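Local structure of aspartate-semialdehyde dehydrogenase 2 (Vibrio cholerae, 2R00) at residues L20-E25 against N323-A328; L137-P142 against D290-G295; I152-Y157 against M214-E219. The protein catalyses the NADPH-dependent reductive dephosphorylation of L-aspartyl-4-phosphate to L-aspartate-semialdehyde, an early step in lysine, methionine and threonine biosynthesis. All blocks are in the same frame, centred on the assembly; numbering follows the deposited sequence.

Contact 1: residues L20-E25 against N323-A328; sequences LEVLQE and NAVQIA
Val22 and Val325 face each other across two helices and bring distant parts of the chain into contact. Their side chains slide past one another in opposite directions, with Val22 CG1 3.6 Å from Val325 CG2. The second methyl of Val325 is also used: CG1, lying anti to the backbone N (chi1 -179°), meets Leu23 CD2 at 3.8 Å. Val325 is thus wedged between two neighbours of one helical turn. The Leu23 side chain runs at a slant to that of Val325, touching it through CD2. The helix 14-25 belongs to the N-terminal Rossmann-type nucleotide-binding domain, in which it follows the first strand, 4-9, whereas 316-335 is the C-terminal helix, returned to that domain after the whole dimerization domain has been traversed. Val22 lies about 8 Å, side chain to side chain, from Val15 and Asn315, both predicted to bind NADP(+). Away from this buried apolar strip the chemistry turns polar. On the solvent side, the exposed Glu25 forms a salt bridge through OE1 with Lys318 NZ at the start of the C-terminal helix. Gln24, only partly exposed, accepts a hydrogen bond at OE1 from Asn49 N beside strand 45-48.

Contact 2: residues L137-P142 against D290-G295; sequences LVALKP and DHVLVG
With chi1 of 167° in Val138 and 171° in Val292, each valine sets CG1 anti to its own backbone N and leaves CG2 anti to the carbonyl carbon. These torsions place CG1 of Val138 and CG2 of Val292 in the interface, 3.7 Å apart, and the same Val138 CG1 lies 4.0 Å from the branching carbon CB of Val292. The side chains cross at a slant, each valine contributing one methyl and its CB, for Val138 CB in turn is 3.9 Å from Val292 CG2. One step along the helix, Ala139 has a single methyl to give, and it serves two strand residues. Its CB is 4.0 Å from Val294 CG2 and, more loosely, 4.3 Å from Val292 CG1, a reach across two successive inward-facing positions of the strand. Helix 131-147 here lies against the mixed sheet of the dimerization domain, an alpha/beta layer of the kind shared with the glyceraldehyde-3-phosphate dehydrogenase clan. The helix and strand axes approach to 9.2 Å and cross at -57°, close enough for small side chains such as alanine and valine to fill the layer between them. The neighbouring strands continue the same apolar surface: Leu309 and Val311 touch Ala139, and Ile271 touches both Val138 and Val294. Leu293, one residue on from Val292, turns to the other side of the sheet, where it packs on Phe195 of the second subunit. The same helix begins at Cys131, the residue that forms the acyl-thioester intermediate, and the side chain of Val292 lies about 8 Å from that of this cysteine.

Contact 3: residues I152-Y157 against M214-E219; sequences INVTTY and MKMVWE
Met216 spans the gap between helix 211-223 and strand 149-159 with an extended side chain. CG stands anti to the backbone N (chi1 -173°), and the chain stays stretched beyond CG, which carries the sulfur and terminal methyl to the strand even though the nearest alpha carbons, of Val154 and Met216, are 9.7 Å apart. There it meets Thr156 end to end: Thr156 CG2 is 3.9 Å from Met216 SD and 4.0 Å from Met216 CE, so the methyl of the threonine touches sulfur and methyl almost equally. The torsion of Thr156, chi1 69°, decides which branch does this. OG1 takes the place between the backbone N and the carbonyl carbon, while CG2 lies beside the N and is the branch presented to the thioether. Val154, two residues earlier on the same side of the strand, adds a lighter contact through CG1, 4.3 Å from Met216 SD. The interface across these segments is thus apolar, one thioether end meeting two beta-branched side chains. Polar chemistry gathers around it. Thr156 also packs against His244, the predicted proton acceptor, and against Glu246, which Met216 touches as well. On the helix, Lys215, a predicted phosphate-binding residue, gives its NZ to a hydrogen bond with Tyr101 OH, while Glu219 OE1 is held by Asn130 N and Thr133 OG1, close in sequence to the catalytic Cys131. Strand 149-159 also reaches the dimer partner, where Tyr157 OH bonds with Tyr157 OH of the second subunit. This is a helix-on-sheet layer of the dimerization domain, flanking the catalytic site of aspartate-semialdehyde dehydrogenase.

Overall arrangement
All three contacts are buried and apolar, yet they join different parts of the fold. Contact 1 is helix on helix and ties the C-terminal helix to the nucleotide-binding domain; contacts 2 and 3 are helix on strand, and both reach the one sheet of the dimerization domain. These two touch directly, Leu140 CD2 lying 3.6 Å from Ile152 CD1, whereas contact 1 stands apart, its centre about 25 Å from that of contact 3 and across the centre of the chain. Contact 1 is made by valines and a leucine, contact 2 by valines and an alanine; contact 3 bridges a wider gap with methionine. Contacts 2 and 3 also reach the second subunit, and contact 1 does not.

Contact 1: residues L20-E25 against N323-A328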
# COMPACT_ATOMS: atom_id res chain seq x y z
N LEU A 20 9.83 23.87 -18.82
CA LEU A 20 10.81 24.38 -19.79
C LEU A 20 11.67 23.24 -20.34
O LEU A 20 11.81 23.11 -21.56
CB LEU A 20 11.66 25.49 -19.14
CG LEU A 20 12.84 26.14 -19.90
CD1 LEU A 20 13.10 27.53 -19.35
CD2 LEU A 20 14.10 25.30 -19.77
N GLU A 21 12.22 22.41 -19.45
CA GLU A 21 13.02 21.23 -19.85
C GLU A 21 12.28 20.26 -20.76
O GLU A 21 12.86 19.72 -21.71
CB GLU A 21 13.49 20.45 -18.63
CG GLU A 21 14.50 21.18 -17.77
CD GLU A 21 14.84 20.41 -16.49
OE1 GLU A 21 15.24 21.06 -15.51
OE2 GLU A 21 14.70 19.16 -16.47
N VAL A 22 11.00 20.03 -20.46
CA VAL A 22 10.19 19.11 -21.25
C VAL A 22 9.87 19.68 -22.63
O VAL A 22 9.95 18.97 -23.62
CB VAL A 22 8.91 18.64 -20.49
CG1 VAL A 22 8.02 17.79 -21.39
CG2 VAL A 22 9.29 17.87 -19.22
N LEU A 23 9.53 20.97 -22.70
CA LEU A 23 9.32 21.65 -23.98
C LEU A 23 10.55 21.54 -24.89
O LEU A 23 10.43 21.35 -26.10
CB LEU A 23 8.96 23.13 -23.76
CG LEU A 23 7.54 23.45 -23.27
CD1 LEU A 23 7.43 24.92 -22.83
CD2 LEU A 23 6.49 23.13 -24.34
N GLN A 24 11.73 21.67 -24.29
CA GLN A 24 12.98 21.52 -25.00
C GLN A 24 13.21 20.05 -25.45
O GLN A 24 13.34 19.77 -26.64
CB GLN A 24 14.12 22.04 -24.14
CG GLN A 24 15.50 21.96 -24.77
CD GLN A 24 16.54 22.60 -23.90
OE1 GLN A 24 16.69 23.82 -23.90
NE2 GLN A 24 17.28 21.79 -23.15
N GLU A 25 13.19 19.13 -24.49
CA GLU A 25 13.37 17.70 -24.78
C GLU A 25 12.39 17.14 -25.82
O GLU A 25 12.80 16.39 -26.72
CB GLU A 25 13.35 16.88 -23.48
CG GLU A 25 14.62 17.05 -22.65
CD GLU A 25 14.52 16.53 -21.23
OE1 GLU A 25 13.55 15.79 -20.91
OE2 GLU A 25 15.42 16.85 -20.41
N ASN A 323 2.64 15.60 -19.00
CA ASN A 323 1.22 15.51 -19.35
C ASN A 323 0.72 16.82 -19.95
O ASN A 323 0.03 16.83 -20.98
CB ASN A 323 0.37 15.12 -18.12
CG ASN A 323 -1.00 14.61 -18.51
OD1 ASN A 323 -1.14 13.46 -18.93
ND2 ASN A 323 -2.02 15.46 -18.38
N ALA A 324 1.10 17.92 -19.31
CA ALA A 324 0.79 19.29 -19.73
C ALA A 324 1.31 19.61 -21.12
O ALA A 324 0.59 20.20 -21.93
CB ALA A 324 1.38 20.28 -18.72
N VAL A 325 2.55 19.23 -21.40
CA VAL A 325 3.13 19.44 -22.74
C VAL A 325 2.43 18.57 -23.80
O VAL A 325 2.14 19.06 -24.90
CB VAL A 325 4.67 19.26 -22.73
CG1 VAL A 325 5.27 19.51 -24.12
CG2 VAL A 325 5.30 20.20 -21.71
N GLN A 326 2.11 17.32 -23.47
CA GLN A 326 1.35 16.44 -24.37
C GLN A 326 -0.01 17.01 -24.74
O GLN A 326 -0.48 16.85 -25.88
CB GLN A 326 1.14 15.07 -23.75
CG GLN A 326 2.36 14.17 -23.72
CD GLN A 326 2.08 12.88 -22.98
OE1 GLN A 326 1.96 12.86 -21.76
NE2 GLN A 326 1.98 11.78 -23.72
N ILE A 327 -0.67 17.65 -23.77
CA ILE A 327 -1.90 18.38 -24.03
C ILE A 327 -1.65 19.46 -25.07
O ILE A 327 -2.40 19.55 -26.05
CB ILE A 327 -2.49 19.01 -22.72
CG1 ILE A 327 -2.93 17.92 -21.74
CG2 ILE A 327 -3.65 19.94 -23.07
CD1 ILE A 327 -3.20 18.40 -20.31
N ALA A 328 -0.61 20.27 -24.86
CA ALA A 328 -0.25 21.37 -25.77
C ALA A 328 0.08 20.89 -27.18
O ALA A 328 -0.21 21.57 -28.17
CB ALA A 328 0.93 22.16 -25.21

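Contact 2: residues L137-P142 against D290-G295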
# COMPACT_ATOMS: atom_id res chain seq x y z
N LEU A 137 -4.59 6.39 -14.41
CA LEU A 137 -5.42 6.38 -15.61
C LEU A 137 -4.69 5.88 -16.86
O LEU A 137 -5.28 5.19 -17.70
CB LEU A 137 -6.01 7.77 -15.85
CG LEU A 137 -7.41 7.91 -15.23
CD1 LEU A 137 -7.67 9.29 -14.80
CD2 LEU A 137 -8.48 7.48 -16.21
N VAL A 138 -3.42 6.23 -16.98
CA VAL A 138 -2.57 5.67 -18.03
C VAL A 138 -2.53 4.14 -17.91
O VAL A 138 -2.78 3.43 -18.89
CB VAL A 138 -1.17 6.31 -18.03
CG1 VAL A 138 -0.22 5.52 -18.91
CG2 VAL A 138 -1.26 7.76 -18.55
N ALA A 139 -2.23 3.65 -16.71
CA ALA A 139 -2.15 2.21 -16.46
C ALA A 139 -3.46 1.45 -16.65
O ALA A 139 -3.45 0.32 -17.11
CB ALA A 139 -1.57 1.94 -15.06
N LEU A 140 -4.59 2.06 -16.29
CA LEU A 140 -5.89 1.38 -16.29
C LEU A 140 -6.64 1.40 -17.62
O LEU A 140 -7.45 0.51 -17.89
CB LEU A 140 -6.79 1.96 -15.20
CG LEU A 140 -6.94 1.21 -13.87
CD1 LEU A 140 -5.71 0.46 -13.46
CD2 LEU A 140 -7.41 2.15 -12.77
N LYS A 141 -6.39 2.42 -18.43
CA LYS A 141 -7.12 2.60 -19.68
C LYS A 141 -7.17 1.36 -20.60
O LYS A 141 -8.26 1.01 -21.07
CB LYS A 141 -6.63 3.85 -20.44
CG LYS A 141 -7.49 4.25 -21.65
CD LYS A 141 -8.98 4.31 -21.33
CE LYS A 141 -9.76 5.08 -22.40
NZ LYS A 141 -9.28 4.79 -23.78
N PRO A 142 -6.02 0.69 -20.85
CA PRO A 142 -6.07 -0.56 -21.65
C PRO A 142 -6.96 -1.64 -21.05
O PRO A 142 -7.62 -2.37 -21.79
CB PRO A 142 -4.60 -1.03 -21.66
CG PRO A 142 -3.81 0.22 -21.40
CD PRO A 142 -4.64 1.01 -20.46
N ASP A 290 9.60 10.68 -18.17
CA ASP A 290 8.28 10.66 -17.57
C ASP A 290 7.50 9.49 -18.15
O ASP A 290 6.78 9.63 -19.15
CB ASP A 290 7.55 11.97 -17.83
N HIS A 291 7.67 8.32 -17.53
CA HIS A 291 6.97 7.11 -17.91
C HIS A 291 6.24 6.53 -16.71
O HIS A 291 6.64 6.74 -15.56
CB HIS A 291 7.95 6.08 -18.47
CG HIS A 291 8.22 6.23 -19.94
ND1 HIS A 291 8.51 7.44 -20.53
CD2 HIS A 291 8.28 5.31 -20.93
CE1 HIS A 291 8.72 7.27 -21.82
NE2 HIS A 291 8.59 5.98 -22.09
N VAL A 292 5.16 5.82 -16.98
CA VAL A 292 4.36 5.18 -15.96
C VAL A 292 4.94 3.77 -15.74
O VAL A 292 4.86 2.91 -16.63
CB VAL A 292 2.86 5.17 -16.37
CG1 VAL A 292 2.01 4.33 -15.44
CG2 VAL A 292 2.33 6.61 -16.43
N LEU A 293 5.56 3.57 -14.58
CA LEU A 293 6.25 2.33 -14.23
C LEU A 293 5.26 1.38 -13.55
O LEU A 293 4.71 1.71 -12.50
CB LEU A 293 7.42 2.63 -13.30
CG LEU A 293 8.78 3.20 -13.75
CD1 LEU A 293 8.84 3.69 -15.21
CD2 LEU A 293 9.24 4.29 -12.79
N VAL A 294 5.03 0.22 -14.17
CA VAL A 294 4.02 -0.74 -13.68
C VAL A 294 4.67 -2.09 -13.33
O VAL A 294 5.57 -2.55 -14.03
CB VAL A 294 2.85 -0.92 -14.70
CG1 VAL A 294 1.85 -1.97 -14.22
CG2 VAL A 294 2.13 0.43 -14.95
N GLY A 295 4.23 -2.69 -12.22
CA GLY A 295 4.72 -4.01 -11.79
C GLY A 295 3.76 -4.74 -10.87
O GLY A 295 2.66 -4.24 -10.59

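Contact 3: residues I152-Y157 against M214-E219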
# COMPACT_ATOMS: atom_id res chain seq x y z
N ILE A 152 -12.74 0.59 -8.74
CA ILE A 152 -11.30 0.75 -8.47
C ILE A 152 -11.11 1.03 -6.99
O ILE A 152 -11.70 1.98 -6.44
CB ILE A 152 -10.67 1.93 -9.27
CG1 ILE A 152 -10.83 1.73 -10.79
CG2 ILE A 152 -9.18 2.09 -8.92
CD1 ILE A 152 -10.71 3.04 -11.60
N ASN A 153 -10.29 0.21 -6.34
CA ASN A 153 -9.77 0.52 -5.02
C ASN A 153 -8.27 0.80 -5.14
O ASN A 153 -7.51 -0.02 -5.66
CB ASN A 153 -10.05 -0.63 -4.04
CG ASN A 153 -11.52 -0.69 -3.60
OD1 ASN A 153 -12.43 -0.69 -4.43
ND2 ASN A 153 -11.76 -0.72 -2.29
N VAL A 154 -7.86 1.98 -4.68
CA VAL A 154 -6.50 2.44 -4.89
C VAL A 154 -5.92 3.08 -3.63
O VAL A 154 -6.60 3.88 -2.97
CB VAL A 154 -6.40 3.39 -6.12
CG1 VAL A 154 -7.32 4.64 -5.97
CG2 VAL A 154 -4.94 3.80 -6.40
N THR A 155 -4.67 2.73 -3.32
CA THR A 155 -3.91 3.37 -2.25
C THR A 155 -2.72 4.12 -2.86
O THR A 155 -1.95 3.54 -3.64
CB THR A 155 -3.41 2.32 -1.22
OG1 THR A 155 -4.52 1.62 -0.67
CG2 THR A 155 -2.65 3.01 -0.08
N THR A 156 -2.59 5.41 -2.54
CA THR A 156 -1.46 6.22 -3.00
C THR A 156 -0.53 6.50 -1.84
O THR A 156 -0.97 6.61 -0.69
CB THR A 156 -1.89 7.58 -3.64
OG1 THR A 156 -2.43 8.46 -2.64
CG2 THR A 156 -2.92 7.38 -4.75
N TYR A 157 0.75 6.66 -2.15
CA TYR A 157 1.77 6.83 -1.13
C TYR A 157 2.64 8.03 -1.49
O TYR A 157 3.18 8.10 -2.59
CB TYR A 157 2.65 5.58 -1.05
CG TYR A 157 1.92 4.28 -0.82
CD1 TYR A 157 1.59 3.46 -1.89
CD2 TYR A 157 1.60 3.86 0.46
CE1 TYR A 157 0.94 2.24 -1.70
CE2 TYR A 157 0.96 2.64 0.68
CZ TYR A 157 0.62 1.84 -0.41
OH TYR A 157 -0.03 0.64 -0.21
N MET A 214 -11.66 12.12 -2.11
CA MET A 214 -12.84 12.42 -2.93
C MET A 214 -12.45 13.10 -4.24
O MET A 214 -13.06 12.86 -5.28
CB MET A 214 -13.84 13.29 -2.15
CG MET A 214 -14.66 12.53 -1.11
SD MET A 214 -15.28 10.91 -1.64
CE MET A 214 -16.27 11.24 -3.12
N LYS A 215 -11.42 13.93 -4.18
CA LYS A 215 -10.96 14.63 -5.39
C LYS A 215 -10.46 13.65 -6.44
O LYS A 215 -10.70 13.85 -7.63
CB LYS A 215 -9.90 15.68 -5.06
CG LYS A 215 -10.52 17.00 -4.61
CD LYS A 215 -9.58 17.86 -3.79
CE LYS A 215 -8.12 17.67 -4.16
NZ LYS A 215 -7.75 18.32 -5.44
N MET A 216 -9.80 12.58 -6.00
CA MET A 216 -9.36 11.51 -6.88
C MET A 216 -10.53 10.79 -7.54
O MET A 216 -10.50 10.49 -8.73
CB MET A 216 -8.47 10.54 -6.11
CG MET A 216 -7.80 9.47 -6.96
SD MET A 216 -6.28 8.80 -6.21
CE MET A 216 -5.51 8.18 -7.70
N VAL A 217 -11.58 10.52 -6.76
CA VAL A 217 -12.80 9.94 -7.29
C VAL A 217 -13.34 10.80 -8.43
O VAL A 217 -13.62 10.30 -9.51
CB VAL A 217 -13.91 9.83 -6.21
CG1 VAL A 217 -15.20 9.32 -6.83
CG2 VAL A 217 -13.46 8.93 -5.06
N TRP A 218 -13.47 12.10 -8.17
CA TRP A 218 -14.08 13.02 -9.11
C TRP A 218 -13.23 13.21 -10.36
O TRP A 218 -13.77 13.24 -11.48
CB TRP A 218 -14.38 14.37 -8.44
CG TRP A 218 -15.35 14.25 -7.28
CD1 TRP A 218 -16.41 13.37 -7.18
CD2 TRP A 218 -15.37 15.05 -6.09
NE1 TRP A 218 -17.07 13.57 -5.98
CE2 TRP A 218 -16.46 14.59 -5.30
CE3 TRP A 218 -14.58 16.11 -5.61
CZ2 TRP A 218 -16.77 15.15 -4.06
CZ3 TRP A 218 -14.89 16.66 -4.36
CH2 TRP A 218 -15.97 16.18 -3.60
N GLU A 219 -11.91 13.30 -10.19
CA GLU A 219 -10.99 13.32 -11.33
C GLU A 219 -11.09 12.05 -12.19
O GLU A 219 -11.16 12.14 -13.40
CB GLU A 219 -9.55 13.57 -10.88
CG GLU A 219 -9.31 14.97 -10.30
CD GLU A 219 -7.84 15.27 -10.03
OE1 GLU A 219 -6.97 14.82 -10.79
OE2 GLU A 219 -7.55 16.00 -9.04